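Side-chain contacts in Bm4233, isoform b (Brugia malayi, PDB 6ANY), which probably binds and transports sterols, as a secreted venom allergen-like member of the CAP family from a filarial parasite: residues 58-61 and 62-65; 8-11 and 12-15. One frame throughout, in Å; residues are numbered along the deposited sequence.

Gln60 of contact 1 and Leu8 of contact 2 touch, with Gln60 OE1 3.5 Å from Leu8 CD1, although the two centres lie about 16 Å apart. Both contacts are worked examples of side chains bonding along a helix. Contact 2 (residues 8-11 and 12-15) opens helix 10-28 with a threonine cap; contact 1 (58-61 and 62-65) lies in the C-terminal part of helix 53-63, where a glutamine is joined to an asparagine. Ile150 of strand 145-153 is shared by both, taking Gln60 NE2 at its carbonyl and packing against Leu8 and Gln12, and Arg13 of contact 2 also makes a salt bridge to Glu56 of helix 53-63.

Contact 1: 58-61 and 62-65; sequences SAQR and WANQ
The side chains of Gln60 and Asn64 meet one turn apart through different first torsions: CG of Gln60 stands anti to the backbone N (chi1 -169°) and its chain bends at chi2, whereas CG of Asn64 lies beside its own backbone N (chi1 -71°). The two side chains cross at about a right angle, and NE2 of Gln60 donates to OD1 of Asn64 over 2.9 Å. The bond is fairly straight at the hydrogen. OD1 lies in the amide plane of Gln60, but seen from Asn64 the donor stands above the carbonyl plane, the two amides being turned 43° apart. NE2 also donates to the carbonyl of Ile150, and these two bonds together should fix the rotation of the buried Gln60 amide.

Alongside this side-chain bond, the backbone keeps its i to i+4 pattern. Asn64 N donates to Gln60 O at 3.0 Å, so residues 60 and 64 are joined through both main chain and side chain. One bond earlier, Ala63 N reaches Ala59 O at 3.0 Å.

The helix packs on the central sheet of the alpha-beta-alpha sandwich characteristic of CAP proteins: Ala59, Trp62 and Ala63 pack on Ile163 of strand 159-167, Ser58 OG bonds to His165 of that strand, Trp62 NE1 bonds to the carbonyl of Gly69, and Gln60 reaches across to Leu8, ahead of helix 10-28.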
ATOM      1  N   SER A  58      -4.648 -13.266  -6.267  1.00 12.33           N
ATOM      2  CA  SER A  58      -5.972 -12.714  -6.354  1.00 13.05           C
ATOM      3  C   SER A  58      -5.937 -11.361  -7.088  1.00 13.39           C
ATOM      4  O   SER A  58      -6.852 -11.045  -7.891  1.00 11.95           O
ATOM      5  CB  SER A  58      -6.634 -12.545  -4.987  1.00 13.01           C
ATOM      6  OG  SER A  58      -5.771 -11.843  -4.134  1.00 15.43           O
ATOM      7  N   ALA A  59      -4.916 -10.562  -6.809  1.00 12.89           N
ATOM      8  CA  ALA A  59      -4.756  -9.251  -7.471  1.00 12.67           C
ATOM      9  C   ALA A  59      -4.516  -9.390  -8.960  1.00 13.18           C
ATOM     10  O   ALA A  59      -5.073  -8.646  -9.743  1.00 13.82           O
ATOM     11  CB  ALA A  59      -3.621  -8.514  -6.852  1.00 13.31           C
ATOM     12  N   GLN A  60      -3.675 -10.346  -9.339  1.00 13.56           N
ATOM     13  CA  GLN A  60      -3.406 -10.666 -10.748  1.00 14.36           C
ATOM     14  C   GLN A  60      -4.670 -11.136 -11.463  1.00 15.36           C
ATOM     15  O   GLN A  60      -4.909 -10.709 -12.607  1.00 16.53           O
ATOM     16  CB  GLN A  60      -2.310 -11.763 -10.878  1.00 13.14           C
ATOM     17  CG  GLN A  60      -1.825 -11.943 -12.274  1.00 12.67           C
ATOM     18  CD  GLN A  60      -1.220 -10.687 -12.845  1.00 12.81           C
ATOM     19  OE1 GLN A  60      -0.300 -10.172 -12.281  1.00 12.94           O
ATOM     20  NE2 GLN A  60      -1.744 -10.183 -13.957  1.00 11.11           N
ATOM     21  N   ARG A  61      -5.483 -11.980 -10.809  1.00 16.07           N
ATOM     22  CA  ARG A  61      -6.708 -12.437 -11.445  1.00 18.37           C
ATOM     23  C   ARG A  61      -7.570 -11.260 -11.845  1.00 16.76           C
ATOM     24  O   ARG A  61      -8.162 -11.299 -12.930  1.00 15.08           O
ATOM     25  CB  ARG A  61      -7.531 -13.454 -10.641  1.00 22.33           C
ATOM     26  CG  ARG A  61      -6.912 -14.862 -10.679  1.00 29.56           C
ATOM     27  CD  ARG A  61      -7.773 -15.888  -9.931  1.00 33.67           C
ATOM     28  NE  ARG A  61      -7.755 -15.666  -8.471  1.00 40.82           N
ATOM     29  CZ  ARG A  61      -6.946 -16.275  -7.578  1.00 39.74           C
ATOM     30  NH1 ARG A  61      -6.033 -17.177  -7.932  1.00 41.87           N
ATOM     31  NH2 ARG A  61      -7.047 -15.970  -6.301  1.00 40.63           N
ATOM     32  N   TRP A  62      -7.609 -10.223 -10.978  1.00 14.94           N
ATOM     33  CA  TRP A  62      -8.377  -9.068 -11.259  1.00 13.92           C
ATOM     34  C   TRP A  62      -7.773  -8.172 -12.311  1.00 13.38           C
ATOM     35  O   TRP A  62      -8.480  -7.769 -13.214  1.00 14.42           O
ATOM     36  CB  TRP A  62      -8.756  -8.304  -9.987  1.00 15.10           C
ATOM     37  CG  TRP A  62      -9.612  -7.157 -10.291  1.00 15.45           C
ATOM     38  CD1 TRP A  62      -9.296  -5.852 -10.165  1.00 15.73           C
ATOM     39  CD2 TRP A  62     -10.914  -7.209 -10.873  1.00 16.33           C
ATOM     40  NE1 TRP A  62     -10.345  -5.077 -10.595  1.00 15.23           N
ATOM     41  CE2 TRP A  62     -11.361  -5.881 -11.006  1.00 14.95           C
ATOM     42  CE3 TRP A  62     -11.786  -8.265 -11.210  1.00 16.31           C
ATOM     43  CZ2 TRP A  62     -12.616  -5.557 -11.479  1.00 15.75           C
ATOM     44  CZ3 TRP A  62     -13.039  -7.943 -11.716  1.00 17.01           C
ATOM     45  CH2 TRP A  62     -13.439  -6.598 -11.846  1.00 16.45           C
ATOM     46  N   ALA A  63      -6.457  -7.988 -12.282  1.00 12.20           N
ATOM     47  CA  ALA A  63      -5.741  -7.223 -13.271  1.00 12.10           C
ATOM     48  C   ALA A  63      -5.920  -7.716 -14.688  1.00 12.21           C
ATOM     49  O   ALA A  63      -6.023  -6.924 -15.628  1.00 12.17           O
ATOM     50  CB  ALA A  63      -4.241  -7.198 -12.913  1.00 13.33           C
ATOM     51  N   ASN A  64      -5.922  -9.037 -14.861  1.00 13.04           N
ATOM     52  CA  ASN A  64      -6.204  -9.699 -16.138  1.00 13.07           C
ATOM     53  C   ASN A  64      -7.504  -9.265 -16.791  1.00 14.54           C
ATOM     54  O   ASN A  64      -7.593  -9.347 -17.973  1.00 14.32           O
ATOM     55  CB  ASN A  64      -6.268 -11.249 -15.906  1.00 13.87           C
ATOM     56  CG  ASN A  64      -4.886 -11.853 -15.608  1.00 14.34           C
ATOM     57  OD1 ASN A  64      -3.864 -11.164 -15.747  1.00 14.27           O
ATOM     58  ND2 ASN A  64      -4.843 -13.088 -15.174  1.00 12.15           N
ATOM     59  N   GLN A  65      -8.497  -8.795 -16.023  1.00 15.63           N
ATOM     60  CA  GLN A  65      -9.756  -8.309 -16.585  1.00 16.32           C
ATOM     61  C   GLN A  65      -9.644  -6.997 -17.333  1.00 16.82           C
ATOM     62  O   GLN A  65     -10.524  -6.724 -18.135  1.00 15.51           O
ATOM     63  CB  GLN A  65     -10.830  -8.139 -15.515  1.00 17.02           C
ATOM     64  CG  GLN A  65     -11.167  -9.362 -14.729  1.00 19.84           C
ATOM     65  CD  GLN A  65     -11.475 -10.538 -15.590  1.00 25.95           C
ATOM     66  OE1 GLN A  65     -12.368 -10.500 -16.449  1.00 29.95           O
ATOM     67  NE2 GLN A  65     -10.726 -11.612 -15.377  1.00 35.51           N
TER

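Contact 2: 8-11 and 12-15; sequences LTPQ and QRKD
Thr9 OG1 accepts from Gln12 N at 3.1 Å, the N-cap bond that satisfies an N-H of the first helical turn. A chi1 of 59° tucks the hydroxyl between the backbone N and the carbonyl carbon, facing that N-H. The main chain serves the next donors: Arg13 N makes a weak bond to Thr9 O, Lys14 N donates to Pro10 O and Asp15 N to Gln11 O, the latter at 2.8 Å. Pro10 suits the first turn, since its nitrogen has no hydrogen to place. This capped turn starts helix 10-28 of the CAP fold, with Leu8 and Gln12 set against Ile150 of strand 145-153. Leu8 CD2 lies 3.6 Å from Gln12 CG, while Gln12 NE2 donates to Arg96 O and its OE1 accepts from Gly100 N.

Arg13 runs back past Thr9 with its chain extended from CG to NE, so that Leu8 O lies over one guanidinium face, 3.1 Å from NH2, without a bond. Its donors are used by others: NE in a salt bridge with Glu56 of helix 53-63, NH1 with Phe1 O. On the outer side Gln11 NE2 gives Asp15 OD1 a short but bent, weak bond of 2.8 Å, amide and carboxylate turned 74° apart.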
ATOM      1  N   LEU A   8       4.520 -11.368 -12.429  1.00 14.44           N
ATOM      2  CA  LEU A   8       5.443 -10.329 -12.037  1.00 15.17           C
ATOM      3  C   LEU A   8       6.851 -10.888 -11.950  1.00 15.17           C
ATOM      4  O   LEU A   8       7.034 -12.093 -11.737  1.00 15.58           O
ATOM      5  CB  LEU A   8       4.999  -9.777 -10.662  1.00 16.44           C
ATOM      6  CG  LEU A   8       4.161  -8.496 -10.690  1.00 17.77           C
ATOM      7  CD1 LEU A   8       2.723  -8.818 -11.050  1.00 20.35           C
ATOM      8  CD2 LEU A   8       4.186  -7.792  -9.351  1.00 18.95           C
ATOM      9  N   THR A   9       7.844 -10.024 -12.040  1.00 17.18           N
ATOM     10  CA  THR A   9       9.228 -10.454 -11.818  1.00 17.95           C
ATOM     11  C   THR A   9       9.550 -10.325 -10.342  1.00 20.49           C
ATOM     12  O   THR A   9       8.858  -9.635  -9.657  1.00 21.72           O
ATOM     13  CB  THR A   9      10.213  -9.594 -12.590  1.00 18.24           C
ATOM     14  OG1 THR A   9      10.080  -8.211 -12.175  1.00 17.75           O
ATOM     15  CG2 THR A   9      10.005  -9.788 -14.094  1.00 15.91           C
ATOM     16  N   PRO A  10      10.606 -11.003  -9.851  1.00 22.50           N
ATOM     17  CA  PRO A  10      10.989 -10.848  -8.479  1.00 22.65           C
ATOM     18  C   PRO A  10      11.314  -9.435  -8.113  1.00 26.00           C
ATOM     19  O   PRO A  10      10.936  -8.978  -6.996  1.00 26.89           O
ATOM     20  CB  PRO A  10      12.219 -11.736  -8.350  1.00 23.57           C
ATOM     21  CG  PRO A  10      12.003 -12.821  -9.426  1.00 21.33           C
ATOM     22  CD  PRO A  10      11.350 -12.103 -10.526  1.00 21.43           C
ATOM     23  N   GLN A  11      11.979  -8.740  -9.020  1.00 23.99           N
ATOM     24  CA  GLN A  11      12.330  -7.353  -8.805  1.00 25.02           C
ATOM     25  C   GLN A  11      11.168  -6.384  -8.686  1.00 22.46           C
ATOM     26  O   GLN A  11      11.138  -5.512  -7.824  1.00 24.70           O
ATOM     27  CB  GLN A  11      13.266  -6.857  -9.894  1.00 25.56           C
ATOM     28  CG  GLN A  11      13.916  -5.550  -9.460  1.00 31.04           C
ATOM     29  CD  GLN A  11      14.847  -5.634  -8.207  1.00 31.12           C
ATOM     30  OE1 GLN A  11      15.390  -6.738  -7.842  1.00 31.86           O
ATOM     31  NE2 GLN A  11      15.007  -4.449  -7.508  1.00 23.75           N
ATOM     32  N   GLN A  12      10.173  -6.571  -9.502  1.00 20.90           N
ATOM     33  CA  GLN A  12       8.989  -5.786  -9.347  1.00 20.65           C
ATOM     34  C   GLN A  12       8.383  -5.970  -7.955  1.00 17.35           C
ATOM     35  O   GLN A  12       7.961  -5.019  -7.366  1.00 16.99           O
ATOM     36  CB  GLN A  12       7.998  -6.107 -10.439  1.00 21.84           C
ATOM     37  CG  GLN A  12       6.657  -5.394 -10.299  1.00 24.19           C
ATOM     38  CD  GLN A  12       6.405  -4.257 -11.286  1.00 24.05           C
ATOM     39  OE1 GLN A  12       6.272  -3.092 -10.913  1.00 21.63           O
ATOM     40  NE2 GLN A  12       6.339  -4.606 -12.544  1.00 21.16           N
ATOM     41  N   ARG A  13       8.324  -7.188  -7.452  1.00 16.71           N
ATOM     42  CA  ARG A  13       7.742  -7.464  -6.164  1.00 15.85           C
ATOM     43  C   ARG A  13       8.551  -6.780  -5.071  1.00 15.73           C
ATOM     44  O   ARG A  13       8.014  -6.082  -4.231  1.00 13.63           O
ATOM     45  CB  ARG A  13       7.748  -8.946  -5.919  1.00 16.10           C
ATOM     46  CG  ARG A  13       6.974  -9.733  -6.916  1.00 15.87           C
ATOM     47  CD  ARG A  13       6.991 -11.194  -6.567  1.00 17.08           C
ATOM     48  NE  ARG A  13       6.169 -11.981  -7.493  1.00 16.81           N
ATOM     49  CZ  ARG A  13       6.623 -12.728  -8.480  1.00 17.35           C
ATOM     50  NH1 ARG A  13       7.918 -12.931  -8.691  1.00 18.92           N
ATOM     51  NH2 ARG A  13       5.760 -13.341  -9.242  1.00 18.98           N
ATOM     52  N   LYS A  14       9.857  -6.903  -5.164  1.00 16.73           N
ATOM     53  CA  LYS A  14      10.735  -6.236  -4.216  1.00 18.93           C
ATOM     54  C   LYS A  14      10.611  -4.724  -4.238  1.00 17.20           C
ATOM     55  O   LYS A  14      10.581  -4.082  -3.200  1.00 16.94           O
ATOM     56  CB  LYS A  14      12.194  -6.529  -4.501  1.00 23.36           C
ATOM     57  CG  LYS A  14      12.580  -7.960  -4.288  1.00 28.88           C
ATOM     58  CD  LYS A  14      14.036  -8.272  -4.696  1.00 34.78           C
ATOM     59  CE  LYS A  14      14.172  -9.529  -5.568  1.00 37.54           C
ATOM     60  NZ  LYS A  14      15.336 -10.381  -5.121  1.00 39.83           N
ATOM     61  N   ASP A  15      10.587  -4.134  -5.427  1.00 17.94           N
ATOM     62  CA  ASP A  15      10.488  -2.688  -5.520  1.00 15.85           C
ATOM     63  C   ASP A  15       9.175  -2.174  -4.863  1.00 14.26           C
ATOM     64  O   ASP A  15       9.131  -1.086  -4.238  1.00 11.87           O
ATOM     65  CB  ASP A  15      10.583  -2.269  -6.978  1.00 17.82           C
ATOM     66  CG  ASP A  15      11.980  -2.451  -7.557  1.00 18.89           C
ATOM     67  OD1 ASP A  15      12.903  -2.784  -6.805  1.00 17.71           O
ATOM     68  OD2 ASP A  15      12.161  -2.288  -8.793  1.00 22.59           O
TER